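Local coordinates for HD domain-containing protein (Aquifex aeolicus, PDB 2HEK), which is of unproven function, but binds zinc and GDP and may act as a dGTPase, at residues K3-P8 and V13-A18; S92-V97 and E235-L240; E147-E152 and L189-N194; R204-F209 and P341-L346. All coordinates share one frame; numbering follows the deposited sequence.

Contact 1 builds the wall of a GDP site, while contacts 2 and 3 join HD-domain elements to a later helix and a later strand, and contact 4 packs helix 203-221 against helix 341-345. The zinc ion, held by His54, Asp85 and Asp161, touches none of them: it lies about 13 Å from the side chain of Asp7 in contact 1 and about 12 Å from that of Thr94 in contact 2. In contact 3 the Glu152 side chain comes within about 11 Å of that of zinc ligand Asp161. Contact 4 is remote from these sites; its centre is about 21 Å from that of contact 3 and about 35 Å from that of contact 2, across the chain's centre.

Contact 1: K3-P8 and V13-A18; sequences KEFSDP and VRVGEA. With GDP (guanosine-5'-diphosphate), chain H.
Phe5 and Val13 form a hydrogen-bonded antiparallel pair in the hairpin of strands 2-7 and 11-16, with Phe5 N to Val13 O at 2.9 Å and Val13 N to Phe5 O at 2.8 Å. Lys3 and Val15 form a second such pair. Along Phe5, CB lies 3.9 Å from Val13 O, which sits at the ring edge near its plane. A chi1 of -69° sets the ring between Val15 and the guanine, with CE2 3.7 Å from Val15 CG2. On the other side CD1 is 3.6 Å from GDP C8, CE1 3.2 Å and CZ 4.0 Å from GDP C4, while GDP O2' lies over one ring face. Cutting this side chain back to an alanine is likely to open a gap beside the guanine and leave the Val15 methyl without its aromatic neighbour. Glu4 turns to the opposite sheet face, its carboxylate salt-bridged to Arg184 of the third subunit. Lys3 NZ donates to GDP O1A at 3.0 Å, so the strand gives the bound GDP an aromatic contact to its base and a cationic one to its phosphate.

Contact 2: S92-V97 and E235-L240; sequences SHTTEV and EFLKKL
Thr94 and Val97 meet Leu237 and Lys238 through aliphatic groups alone, and the nearby flat group, the Phe236 ring, takes no part: it has Leu240 CB 4.1 Å above one face, offset toward the rim, and pairs edge-to-face with Phe270. Thr94 crosses Leu237, and Val97 crosses Lys238, at about a right angle. Thr94 CG2 presses on Leu237 CD2 at 3.4 Å, and Val97 CG1 on Lys238 CG at 3.5 Å, both tighter than usual van der Waals contact. Val97 has CG1 anti to the backbone N (chi1 175°), which aims that methyl at the lysine's CG while CG2 takes the outer part of the chain, 3.7 Å from Lys238 CE. The contact thus joins the start of helix 95-98 and the loop residue before it, within the HD-domain region, to the C-terminal turns of helix 224-240 in the HD-associated region. Trimmed to an alanine, Val97 would lose both methyls, which is likely to leave the Lys238 chain without its support and open a gap beside Leu237, whose CG is 4.5 Å from Val97 CG1. The Thr94 hydroxyl faces elsewhere, bonding to the carbonyl oxygens of Pro89 and Pro90. Within the turn, Val97 N donates to Thr94 O at 3.1 Å.

Contact 3: E147-E152 and L189-N194; sequences EKLLSE and LRVYEN
Leu149 and Val191 cross at about a right angle where helix 145-155 lies against the beta hairpin of strands 189-192 and 195-199, whose first strand is an outer strand of a four-stranded mixed sheet. The leucine stands with CG anti to the backbone N (chi1 172°), and this carries both its methyls to the valine: CD1 and CD2 are 3.9 Å and 4.0 Å from Val191 CG1. A fork of two methyls therefore straddles one, while Val191 CG2 meets CD1 alone, at 4.1 Å. At the hairpin tip, Glu193 and Asn194 both have positive phi (51° and 59°), the left-handed backbone shape that turns the chain back into strand 195-199. That turn brings the Asn194 carbonyl alongside the leucine, its O 4.0 Å from Leu149 CB. One helical turn along, Glu152 reaches with its extended chain to the start of strand 195-199, where its OE1 accepts a hydrogen bond from Val196 N and lies 4.1 Å from Asn194 O.

Contact 4: R204-F209 and P341-L346; sequences RALENF and PLIASL
Ile343 and Glu207 have the nearest CA atoms of the two segments, where helix 203-221 and the short helix 341-345 pack nearly parallel, their segment axes at 25° to each other and 10.6 Å apart. The tight part centres on the isoleucine tip. Ile343 CD1 is 3.8 Å from Leu206 CD2, the two side chains crossing at about a right angle, and 3.8 Å from Glu207 CG, where the approach is oblique. An extended Ile343 chain (chi2 179°) pushes this methyl into the angle between leucine and glutamate. The looser part lies toward Leu342, at slightly longer range and with no polar bond: its CB is 4.1 Å from Glu207 OE2 and its CD2 4.1 Å from Glu207 CD. On the same short helix Pro341 and Ala344 are exposed. Residues of both segments also touch the fourth subunit, Ser345 O bonding to Ser345 OG of that neighbouring chain, so the contact lies at a subunit interface. Glu207 is held by Arg204 of its own helix and by Ser340, just before helix 341-345: Arg204 NE donates to OE1 at 2.9 Å and 166°, a salt bridge that meets OE1 from above the carboxylate plane, Arg204 NH2 reaches OE2 only weakly, and Ser340 OG bonds to OE2. The aliphatic part of the glutamate thus serves the apolar interface while its buried charge is met by an arginine and a hydroxyl, which probably favours the ionised form.

Contact 1: K3-P8 and V13-A18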
loop_
_atom_site.group_PDB
_atom_site.type_symbol
_atom_site.label_atom_id
_atom_site.label_comp_id
_atom_site.label_asym_id
_atom_site.label_seq_id
_atom_site.Cartn_x
_atom_site.Cartn_y
_atom_site.Cartn_z
ATOM N N LYS A 3 2.498 19.857 18.696
ATOM C CA LYS A 3 1.494 19.876 17.622
ATOM C C LYS A 3 1.765 18.762 16.623
ATOM O O LYS A 3 2.926 18.387 16.418
ATOM C CB LYS A 3 1.439 21.236 16.923
ATOM C CG LYS A 3 0.809 22.315 17.833
ATOM C CD LYS A 3 0.022 23.395 17.076
ATOM C CE LYS A 3 -0.167 24.668 17.948
ATOM N NZ LYS A 3 -0.537 25.903 17.154
ATOM N N GLU A 4 0.691 18.243 16.022
ATOM C CA GLU A 4 0.750 17.169 15.030
ATOM C C GLU A 4 0.428 17.736 13.653
ATOM O O GLU A 4 -0.545 18.495 13.511
ATOM C CB GLU A 4 -0.335 16.135 15.306
ATOM C CG GLU A 4 -0.001 15.115 16.283
ATOM C CD GLU A 4 -1.139 14.116 16.432
ATOM O OE1 GLU A 4 -2.321 14.457 16.131
ATOM O OE2 GLU A 4 -0.835 12.984 16.835
ATOM N N PHE A 5 1.217 17.346 12.649
ATOM C CA PHE A 5 0.996 17.780 11.262
ATOM C C PHE A 5 0.759 16.537 10.444
ATOM O O PHE A 5 1.575 15.621 10.498
ATOM C CB PHE A 5 2.256 18.417 10.705
ATOM C CG PHE A 5 2.615 19.745 11.335
ATOM C CD1 PHE A 5 2.172 20.933 10.782
ATOM C CD2 PHE A 5 3.418 19.787 12.473
ATOM C CE1 PHE A 5 2.530 22.168 11.341
ATOM C CE2 PHE A 5 3.763 21.015 13.071
ATOM C CZ PHE A 5 3.316 22.205 12.497
ATOM N N SER A 6 -0.307 16.506 9.650
ATOM C CA SER A 6 -0.538 15.383 8.724
ATOM C C SER A 6 0.568 15.355 7.717
ATOM O O SER A 6 0.923 16.406 7.161
ATOM C CB SER A 6 -1.852 15.521 7.912
ATOM O OG SER A 6 -2.966 15.409 8.758
ATOM N N ASP A 7 1.074 14.155 7.449
ATOM C CA ASP A 7 2.102 13.970 6.413
ATOM C C ASP A 7 1.800 12.625 5.815
ATOM O O ASP A 7 1.940 11.610 6.507
ATOM C CB ASP A 7 3.523 13.983 7.030
ATOM C CG ASP A 7 4.645 13.952 5.961
ATOM O OD1 ASP A 7 4.399 13.492 4.819
ATOM O OD2 ASP A 7 5.805 14.378 6.270
ATOM N N PRO A 8 1.399 12.589 4.524
ATOM C CA PRO A 8 1.018 11.297 3.911
ATOM C C PRO A 8 2.169 10.289 3.880
ATOM O O PRO A 8 1.914 9.084 3.755
ATOM C CB PRO A 8 0.624 11.687 2.476
ATOM C CG PRO A 8 1.306 13.021 2.227
ATOM C CD PRO A 8 1.270 13.709 3.573
ATOM N N VAL A 13 3.485 14.048 11.781
ATOM C CA VAL A 13 4.770 14.465 12.349
ATOM C C VAL A 13 4.514 15.309 13.617
ATOM O O VAL A 13 3.815 16.315 13.568
ATOM C CB VAL A 13 5.597 15.244 11.311
ATOM C CG1 VAL A 13 6.882 15.863 11.948
ATOM C CG2 VAL A 13 5.919 14.293 10.100
ATOM N N ARG A 14 5.066 14.860 14.741
ATOM C CA ARG A 14 4.866 15.516 16.014
ATOM C C ARG A 14 6.040 16.444 16.213
ATOM O O ARG A 14 7.185 16.021 16.084
ATOM C CB ARG A 14 4.824 14.475 17.137
ATOM C CG ARG A 14 3.520 13.692 17.187
ATOM C CD ARG A 14 3.519 12.643 18.304
ATOM N NE ARG A 14 3.770 13.226 19.637
ATOM C CZ ARG A 14 2.834 13.419 20.565
ATOM N NH1 ARG A 14 1.575 13.089 20.323
ATOM N NH2 ARG A 14 3.157 13.931 21.748
ATOM N N VAL A 15 5.760 17.704 16.503
ATOM C CA VAL A 15 6.781 18.708 16.726
ATOM C C VAL A 15 6.612 19.382 18.110
ATOM O O VAL A 15 5.504 19.790 18.467
ATOM C CB VAL A 15 6.701 19.806 15.632
ATOM C CG1 VAL A 15 7.842 20.815 15.786
ATOM C CG2 VAL A 15 6.769 19.164 14.207
ATOM N N GLY A 16 7.717 19.523 18.851
ATOM C CA GLY A 16 7.745 20.199 20.152
ATOM C C GLY A 16 7.808 21.711 20.047
ATOM O O GLY A 16 7.772 22.270 18.956
ATOM N N GLU A 17 7.919 22.394 21.179
ATOM C CA GLU A 17 7.763 23.843 21.154
ATOM C C GLU A 17 8.890 24.568 20.429
ATOM O O GLU A 17 8.651 25.581 19.771
ATOM C CB GLU A 17 7.617 24.403 22.573
ATOM C CG GLU A 17 7.722 25.935 22.665
ATOM C CD GLU A 17 6.487 26.713 22.163
ATOM O OE1 GLU A 17 6.171 26.685 20.936
ATOM O OE2 GLU A 17 5.857 27.397 23.008
ATOM N N ALA A 18 10.126 24.093 20.570
ATOM C CA ALA A 18 11.220 24.802 19.897
ATOM C C ALA A 18 11.032 24.737 18.377
ATOM O O ALA A 18 11.157 25.747 17.670
ATOM C CB ALA A 18 12.602 24.254 20.328
HETATM P PB GDP H . -5.306 25.472 16.584
HETATM O O1B GDP H . -6.465 24.617 16.105
HETATM O O2B GDP H . -5.638 26.027 17.958
HETATM O O3B GDP H . -4.057 24.616 16.700
HETATM O O3A GDP H . -5.064 26.708 15.552
HETATM P PA GDP H . -3.907 26.701 14.413
HETATM O O1A GDP H . -2.529 26.531 15.026
HETATM O O2A GDP H . -3.935 27.941 13.548
HETATM O "O5'" GDP H . -4.309 25.408 13.536
HETATM C "C5'" GDP H . -3.529 24.971 12.432
HETATM C "C4'" GDP H . -3.263 23.484 12.604
HETATM O "O4'" GDP H . -2.782 22.994 11.355
HETATM C "C3'" GDP H . -2.190 23.193 13.655
HETATM O "O3'" GDP H . -2.725 22.536 14.814
HETATM C "C2'" GDP H . -1.166 22.319 12.946
HETATM O "O2'" GDP H . -1.350 20.952 13.315
HETATM C "C1'" GDP H . -1.454 22.475 11.455
HETATM N N9 GDP H . -0.488 23.380 10.751
HETATM C C8 GDP H . -0.159 23.289 9.443
HETATM N N7 GDP H . 0.747 24.232 9.066
HETATM C C5 GDP H . 1.026 24.964 10.162
HETATM C C6 GDP H . 1.897 26.118 10.488
HETATM O O6 GDP H . 2.599 26.655 9.625
HETATM N N1 GDP H . 1.899 26.577 11.747
HETATM C C2 GDP H . 1.140 26.042 12.731
HETATM N N2 GDP H . 1.194 26.565 13.980
HETATM N N3 GDP H . 0.314 24.987 12.509
HETATM C C4 GDP H . 0.210 24.409 11.271
#

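Contact 2: S92-V97 and E235-L240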
loop_
_atom_site.group_PDB
_atom_site.type_symbol
_atom_site.label_atom_id
_atom_site.label_comp_id
_atom_site.label_asym_id
_atom_site.label_seq_id
_atom_site.Cartn_x
_atom_site.Cartn_y
_atom_site.Cartn_z
ATOM N N SER A 92 16.133 23.948 -8.974
ATOM C CA SER A 92 17.226 23.000 -8.766
ATOM C C SER A 92 18.583 23.483 -9.223
ATOM O O SER A 92 18.690 24.207 -10.210
ATOM C CB SER A 92 16.889 21.671 -9.449
ATOM O OG SER A 92 15.586 21.229 -9.104
ATOM N N HIS A 93 19.632 23.077 -8.518
ATOM C CA HIS A 93 20.908 23.429 -9.080
ATOM C C HIS A 93 21.109 24.937 -9.088
ATOM O O HIS A 93 21.700 25.476 -10.004
ATOM C CB HIS A 93 20.980 22.877 -10.507
ATOM C CG HIS A 93 20.515 21.381 -10.591
ATOM N ND1 HIS A 93 21.408 20.384 -10.258
ATOM C CD2 HIS A 93 19.348 20.772 -10.915
ATOM C CE1 HIS A 93 20.843 19.214 -10.402
ATOM N NE2 HIS A 93 19.595 19.429 -10.794
ATOM N N THR A 94 20.611 25.611 -8.051
ATOM C CA THR A 94 20.659 27.076 -8.072
ATOM C C THR A 94 21.646 27.687 -7.094
ATOM O O THR A 94 21.986 28.864 -7.188
ATOM C CB THR A 94 19.262 27.645 -7.893
ATOM O OG1 THR A 94 18.606 26.941 -6.843
ATOM C CG2 THR A 94 18.455 27.499 -9.175
ATOM N N THR A 95 22.128 26.888 -6.144
ATOM C CA THR A 95 23.105 27.361 -5.166
ATOM C C THR A 95 24.316 27.955 -5.876
ATOM O O THR A 95 24.814 29.039 -5.523
ATOM C CB THR A 95 23.557 26.235 -4.236
ATOM O OG1 THR A 95 22.426 25.715 -3.528
ATOM C CG2 THR A 95 24.573 26.751 -3.229
ATOM N N GLU A 96 24.789 27.227 -6.885
ATOM C CA GLU A 96 25.983 27.564 -7.653
ATOM C C GLU A 96 25.838 28.816 -8.518
ATOM O O GLU A 96 26.835 29.328 -9.025
ATOM C CB GLU A 96 26.401 26.378 -8.530
ATOM C CG GLU A 96 26.757 25.111 -7.751
ATOM C CD GLU A 96 25.612 24.091 -7.664
ATOM O OE1 GLU A 96 24.413 24.475 -7.700
ATOM O OE2 GLU A 96 25.926 22.882 -7.549
ATOM N N VAL A 97 24.610 29.305 -8.699
ATOM C CA VAL A 97 24.422 30.551 -9.443
ATOM C C VAL A 97 24.365 31.754 -8.497
ATOM O O VAL A 97 24.687 32.874 -8.903
ATOM C CB VAL A 97 23.125 30.522 -10.272
ATOM C CG1 VAL A 97 22.888 31.869 -10.937
ATOM C CG2 VAL A 97 23.179 29.409 -11.308
ATOM N N GLU A 235 19.993 29.333 -17.154
ATOM C CA GLU A 235 20.422 30.431 -18.018
ATOM C C GLU A 235 19.658 31.721 -17.690
ATOM O O GLU A 235 20.269 32.799 -17.554
ATOM C CB GLU A 235 20.257 30.053 -19.489
ATOM C CG GLU A 235 21.293 29.043 -19.927
ATOM C CD GLU A 235 21.087 28.516 -21.327
ATOM O OE1 GLU A 235 20.299 29.106 -22.090
ATOM O OE2 GLU A 235 21.734 27.501 -21.670
ATOM N N PHE A 236 18.332 31.601 -17.539
ATOM C CA PHE A 236 17.504 32.737 -17.167
ATOM C C PHE A 236 17.853 33.271 -15.787
ATOM O O PHE A 236 18.063 34.473 -15.631
ATOM C CB PHE A 236 16.021 32.396 -17.231
ATOM C CG PHE A 236 15.141 33.401 -16.513
ATOM C CD1 PHE A 236 15.071 34.728 -16.953
ATOM C CD2 PHE A 236 14.388 33.021 -15.408
ATOM C CE1 PHE A 236 14.288 35.657 -16.291
ATOM C CE2 PHE A 236 13.584 33.941 -14.757
ATOM C CZ PHE A 236 13.535 35.259 -15.193
ATOM N N LEU A 237 17.928 32.387 -14.789
ATOM C CA LEU A 237 18.188 32.818 -13.413
ATOM C C LEU A 237 19.460 33.672 -13.313
ATOM O O LEU A 237 19.495 34.644 -12.557
ATOM C CB LEU A 237 18.220 31.635 -12.432
ATOM C CG LEU A 237 18.399 32.029 -10.952
ATOM C CD1 LEU A 237 17.367 33.055 -10.444
ATOM C CD2 LEU A 237 18.412 30.811 -10.040
ATOM N N LYS A 238 20.478 33.310 -14.097
ATOM C CA LYS A 238 21.724 34.076 -14.193
ATOM C C LYS A 238 21.533 35.514 -14.700
ATOM O O LYS A 238 22.148 36.440 -14.174
ATOM C CB LYS A 238 22.745 33.339 -15.064
ATOM C CG LYS A 238 23.501 32.264 -14.321
ATOM C CD LYS A 238 24.278 31.382 -15.286
ATOM C CE LYS A 238 24.694 30.067 -14.615
ATOM N NZ LYS A 238 25.104 29.008 -15.604
ATOM N N LYS A 239 20.701 35.690 -15.722
ATOM C CA LYS A 239 20.357 37.020 -16.215
ATOM C C LYS A 239 19.622 37.832 -15.152
ATOM O O LYS A 239 19.914 39.007 -14.951
ATOM C CB LYS A 239 19.503 36.930 -17.485
ATOM C CG LYS A 239 20.206 36.257 -18.654
ATOM C CD LYS A 239 19.527 36.553 -19.983
ATOM C CE LYS A 239 18.216 35.802 -20.151
ATOM N NZ LYS A 239 17.411 36.361 -21.275
ATOM N N LEU A 240 18.659 37.189 -14.497
ATOM C CA LEU A 240 17.841 37.825 -13.457
ATOM C C LEU A 240 18.682 38.227 -12.265
ATOM O O LEU A 240 18.367 39.202 -11.587
ATOM C CB LEU A 240 16.751 36.850 -12.994
ATOM C CG LEU A 240 15.604 37.465 -12.181
ATOM C CD1 LEU A 240 14.609 38.156 -13.095
ATOM C CD2 LEU A 240 14.927 36.393 -11.344
#

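Contact 3: E147-E152 and L189-N194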
loop_
_atom_site.group_PDB
_atom_site.type_symbol
_atom_site.label_atom_id
_atom_site.label_comp_id
_atom_site.label_asym_id
_atom_site.label_seq_id
_atom_site.Cartn_x
_atom_site.Cartn_y
_atom_site.Cartn_z
ATOM N N GLU A 147 30.422 16.145 16.467
ATOM C CA GLU A 147 29.784 16.884 15.407
ATOM C C GLU A 147 29.706 16.039 14.138
ATOM O O GLU A 147 28.721 16.127 13.418
ATOM C CB GLU A 147 30.480 18.183 15.119
ATOM C CG GLU A 147 30.289 19.272 16.230
ATOM C CD GLU A 147 31.104 20.541 15.941
ATOM O OE1 GLU A 147 31.501 20.747 14.775
ATOM O OE2 GLU A 147 31.345 21.354 16.876
ATOM N N LYS A 148 30.732 15.232 13.876
ATOM C CA LYS A 148 30.746 14.399 12.672
ATOM C C LYS A 148 29.659 13.324 12.737
ATOM O O LYS A 148 28.950 13.127 11.756
ATOM C CB LYS A 148 32.131 13.784 12.397
ATOM C CG LYS A 148 32.197 12.915 11.114
ATOM C CD LYS A 148 33.564 12.259 10.986
ATOM C CE LYS A 148 33.736 11.492 9.680
ATOM N NZ LYS A 148 35.153 10.895 9.594
ATOM N N LEU A 149 29.513 12.648 13.876
ATOM C CA LEU A 149 28.438 11.658 14.019
ATOM C C LEU A 149 27.065 12.303 13.775
ATOM O O LEU A 149 26.220 11.749 13.063
ATOM C CB LEU A 149 28.459 10.988 15.413
ATOM C CG LEU A 149 27.291 10.068 15.789
ATOM C CD1 LEU A 149 27.226 8.834 14.855
ATOM C CD2 LEU A 149 27.374 9.612 17.240
ATOM N N LEU A 150 26.840 13.462 14.394
ATOM C CA LEU A 150 25.547 14.108 14.318
ATOM C C LEU A 150 25.290 14.559 12.907
ATOM O O LEU A 150 24.168 14.408 12.410
ATOM C CB LEU A 150 25.437 15.297 15.325
ATOM C CG LEU A 150 25.489 14.932 16.821
ATOM C CD1 LEU A 150 25.255 16.166 17.698
ATOM C CD2 LEU A 150 24.424 13.861 17.146
ATOM N N SER A 151 26.333 15.083 12.249
ATOM C CA SER A 151 26.209 15.548 10.878
ATOM C C SER A 151 25.905 14.390 9.913
ATOM O O SER A 151 25.114 14.562 8.978
ATOM C CB SER A 151 27.480 16.251 10.440
ATOM O OG SER A 151 27.248 16.883 9.206
ATOM N N GLU A 152 26.510 13.220 10.165
ATOM C CA GLU A 152 26.252 11.983 9.386
ATOM C C GLU A 152 24.777 11.570 9.458
ATOM O O GLU A 152 24.221 11.060 8.477
ATOM C CB GLU A 152 27.091 10.811 9.907
ATOM C CG GLU A 152 28.528 10.829 9.446
ATOM C CD GLU A 152 29.378 9.651 9.974
ATOM O OE1 GLU A 152 28.885 8.746 10.694
ATOM O OE2 GLU A 152 30.587 9.666 9.677
ATOM N N LEU A 189 20.529 0.376 11.908
ATOM C CA LEU A 189 21.690 1.265 11.915
ATOM C C LEU A 189 22.343 1.103 13.272
ATOM O O LEU A 189 21.657 0.806 14.241
ATOM C CB LEU A 189 21.315 2.746 11.700
ATOM C CG LEU A 189 20.674 3.095 10.337
ATOM C CD1 LEU A 189 20.346 4.600 10.207
ATOM C CD2 LEU A 189 21.551 2.573 9.165
ATOM N N ARG A 190 23.660 1.282 13.320
ATOM C CA ARG A 190 24.414 1.234 14.582
ATOM C C ARG A 190 25.429 2.363 14.549
ATOM O O ARG A 190 25.830 2.790 13.476
ATOM C CB ARG A 190 25.186 -0.087 14.709
ATOM C CG ARG A 190 24.342 -1.346 14.628
ATOM C CD ARG A 190 23.524 -1.576 15.874
ATOM N NE ARG A 190 22.845 -2.874 15.836
ATOM C CZ ARG A 190 21.578 -3.025 15.432
ATOM N NH1 ARG A 190 20.864 -1.964 15.032
ATOM N NH2 ARG A 190 21.019 -4.226 15.413
ATOM N N VAL A 191 25.847 2.832 15.722
ATOM C CA VAL A 191 27.062 3.666 15.856
ATOM C C VAL A 191 28.276 2.789 16.239
ATOM O O VAL A 191 28.271 2.083 17.270
ATOM C CB VAL A 191 26.892 4.741 16.944
ATOM C CG1 VAL A 191 28.102 5.663 16.994
ATOM C CG2 VAL A 191 25.604 5.528 16.723
ATOM N N TYR A 192 29.309 2.828 15.422
ATOM C CA TYR A 192 30.509 2.056 15.712
ATOM C C TYR A 192 31.711 2.901 15.355
ATOM O O TYR A 192 31.775 3.476 14.256
ATOM C CB TYR A 192 30.467 0.711 14.987
ATOM C CG TYR A 192 31.552 -0.250 15.417
ATOM C CD1 TYR A 192 31.342 -1.136 16.466
ATOM C CD2 TYR A 192 32.781 -0.275 14.779
ATOM C CE1 TYR A 192 32.328 -2.017 16.865
ATOM C CE2 TYR A 192 33.775 -1.152 15.170
ATOM C CZ TYR A 192 33.543 -2.021 16.213
ATOM O OH TYR A 192 34.535 -2.882 16.619
ATOM N N GLU A 193 32.671 2.975 16.273
ATOM C CA GLU A 193 33.867 3.791 16.041
ATOM C C GLU A 193 33.432 5.190 15.609
ATOM O O GLU A 193 33.984 5.775 14.675
ATOM C CB GLU A 193 34.752 3.162 14.954
ATOM C CG GLU A 193 35.611 1.960 15.379
ATOM C CD GLU A 193 36.319 1.315 14.181
ATOM O OE1 GLU A 193 36.512 2.022 13.148
ATOM O OE2 GLU A 193 36.671 0.107 14.262
ATOM N N ASN A 194 32.406 5.701 16.274
ATOM C CA ASN A 194 31.852 7.015 15.968
ATOM C C ASN A 194 31.316 7.243 14.530
ATOM O O ASN A 194 31.194 8.386 14.079
ATOM C CB ASN A 194 32.867 8.098 16.344
ATOM C CG ASN A 194 32.207 9.370 16.764
ATOM O OD1 ASN A 194 32.306 10.378 16.066
ATOM N ND2 ASN A 194 31.492 9.333 17.892
#

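Contact 4: R204-F209 and P341-L346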
loop_
_atom_site.group_PDB
_atom_site.type_symbol
_atom_site.label_atom_id
_atom_site.label_comp_id
_atom_site.label_asym_id
_atom_site.label_seq_id
_atom_site.Cartn_x
_atom_site.Cartn_y
_atom_site.Cartn_z
ATOM N N ARG A 204 20.198 -6.384 3.319
ATOM C CA ARG A 204 19.123 -6.326 2.326
ATOM C C ARG A 204 18.447 -4.957 2.292
ATOM O O ARG A 204 18.204 -4.411 1.217
ATOM C CB ARG A 204 18.065 -7.387 2.617
ATOM C CG ARG A 204 18.599 -8.821 2.725
ATOM C CD ARG A 204 18.905 -9.419 1.381
ATOM N NE ARG A 204 20.266 -9.192 0.921
ATOM C CZ ARG A 204 21.297 -9.956 1.270
ATOM N NH1 ARG A 204 21.111 -10.977 2.105
ATOM N NH2 ARG A 204 22.516 -9.699 0.797
ATOM N N ALA A 205 18.124 -4.407 3.464
ATOM C CA ALA A 205 17.554 -3.054 3.530
ATOM C C ALA A 205 18.495 -2.032 2.904
ATOM O O ALA A 205 18.036 -1.072 2.283
ATOM C CB ALA A 205 17.210 -2.658 4.972
ATOM N N LEU A 206 19.806 -2.197 3.080
ATOM C CA LEU A 206 20.771 -1.261 2.440
ATOM C C LEU A 206 20.781 -1.407 0.912
ATOM O O LEU A 206 20.767 -0.420 0.186
ATOM C CB LEU A 206 22.200 -1.480 2.989
ATOM C CG LEU A 206 23.339 -0.681 2.335
ATOM C CD1 LEU A 206 23.164 0.841 2.488
ATOM C CD2 LEU A 206 24.732 -1.157 2.841
ATOM N N GLU A 207 20.832 -2.657 0.430
ATOM C CA GLU A 207 20.671 -2.951 -0.992
ATOM C C GLU A 207 19.396 -2.284 -1.526
ATOM O O GLU A 207 19.430 -1.648 -2.573
ATOM C CB GLU A 207 20.612 -4.494 -1.202
ATOM C CG GLU A 207 22.013 -5.140 -1.021
ATOM C CD GLU A 207 22.039 -6.658 -1.153
ATOM O OE1 GLU A 207 20.961 -7.288 -1.116
ATOM O OE2 GLU A 207 23.164 -7.202 -1.277
ATOM N N ASN A 208 18.269 -2.455 -0.840
ATOM C CA ASN A 208 17.022 -1.879 -1.320
ATOM C C ASN A 208 17.122 -0.342 -1.400
ATOM O O ASN A 208 16.658 0.286 -2.351
ATOM C CB ASN A 208 15.851 -2.253 -0.394
ATOM C CG ASN A 208 14.578 -1.550 -0.794
ATOM O OD1 ASN A 208 14.098 -1.748 -1.881
ATOM N ND2 ASN A 208 14.077 -0.663 0.052
ATOM N N PHE A 209 17.710 0.257 -0.379
ATOM C CA PHE A 209 17.885 1.718 -0.342
ATOM C C PHE A 209 18.691 2.222 -1.541
ATOM O O PHE A 209 18.277 3.163 -2.223
ATOM C CB PHE A 209 18.537 2.111 0.999
ATOM C CG PHE A 209 18.885 3.558 1.082
ATOM C CD1 PHE A 209 17.894 4.506 1.299
ATOM C CD2 PHE A 209 20.197 3.981 0.860
ATOM C CE1 PHE A 209 18.210 5.893 1.342
ATOM C CE2 PHE A 209 20.535 5.368 0.905
ATOM C CZ PHE A 209 19.521 6.321 1.152
ATOM N N PRO A 341 28.124 -8.874 -2.763
ATOM C CA PRO A 341 28.598 -8.866 -4.153
ATOM C C PRO A 341 27.745 -7.906 -5.019
ATOM O O PRO A 341 28.278 -7.238 -5.922
ATOM C CB PRO A 341 28.415 -10.327 -4.602
ATOM C CG PRO A 341 28.438 -11.132 -3.312
ATOM C CD PRO A 341 27.749 -10.230 -2.307
ATOM N N LEU A 342 26.446 -7.804 -4.724
ATOM C CA LEU A 342 25.582 -6.970 -5.581
ATOM C C LEU A 342 25.992 -5.475 -5.483
ATOM O O LEU A 342 26.225 -4.790 -6.491
ATOM C CB LEU A 342 24.114 -7.170 -5.221
ATOM C CG LEU A 342 23.209 -6.090 -5.837
ATOM C CD1 LEU A 342 23.088 -6.353 -7.296
ATOM C CD2 LEU A 342 21.851 -5.996 -5.187
ATOM N N ILE A 343 26.099 -4.978 -4.265
ATOM C CA ILE A 343 26.567 -3.616 -4.052
ATOM C C ILE A 343 27.948 -3.404 -4.713
ATOM O O ILE A 343 28.199 -2.355 -5.356
ATOM C CB ILE A 343 26.601 -3.294 -2.555
ATOM C CG1 ILE A 343 25.161 -3.241 -1.999
ATOM C CG2 ILE A 343 27.327 -2.016 -2.304
ATOM C CD1 ILE A 343 25.078 -2.955 -0.506
ATOM N N ALA A 344 28.830 -4.406 -4.551
ATOM C CA ALA A 344 30.163 -4.408 -5.162
ATOM C C ALA A 344 30.083 -4.193 -6.663
ATOM O O ALA A 344 31.033 -3.676 -7.271
ATOM C CB ALA A 344 30.888 -5.744 -4.879
ATOM N N SER A 345 28.963 -4.612 -7.250
ATOM C CA SER A 345 28.798 -4.634 -8.695
ATOM C C SER A 345 27.963 -3.488 -9.322
ATOM O O SER A 345 27.918 -3.367 -10.565
ATOM C CB SER A 345 28.114 -5.934 -9.066
ATOM O OG SER A 345 26.711 -5.774 -8.886
ATOM N N LEU A 346 27.273 -2.684 -8.503
ATOM C CA LEU A 346 26.431 -1.597 -9.024
ATOM C C LEU A 346 27.262 -0.601 -9.829
ATOM O O LEU A 346 28.197 -0.005 -9.313
ATOM C CB LEU A 346 25.727 -0.838 -7.890
ATOM C CG LEU A 346 24.693 -1.628 -7.065
ATOM C CD1 LEU A 346 24.278 -0.865 -5.778
ATOM C CD2 LEU A 346 23.455 -1.933 -7.942
#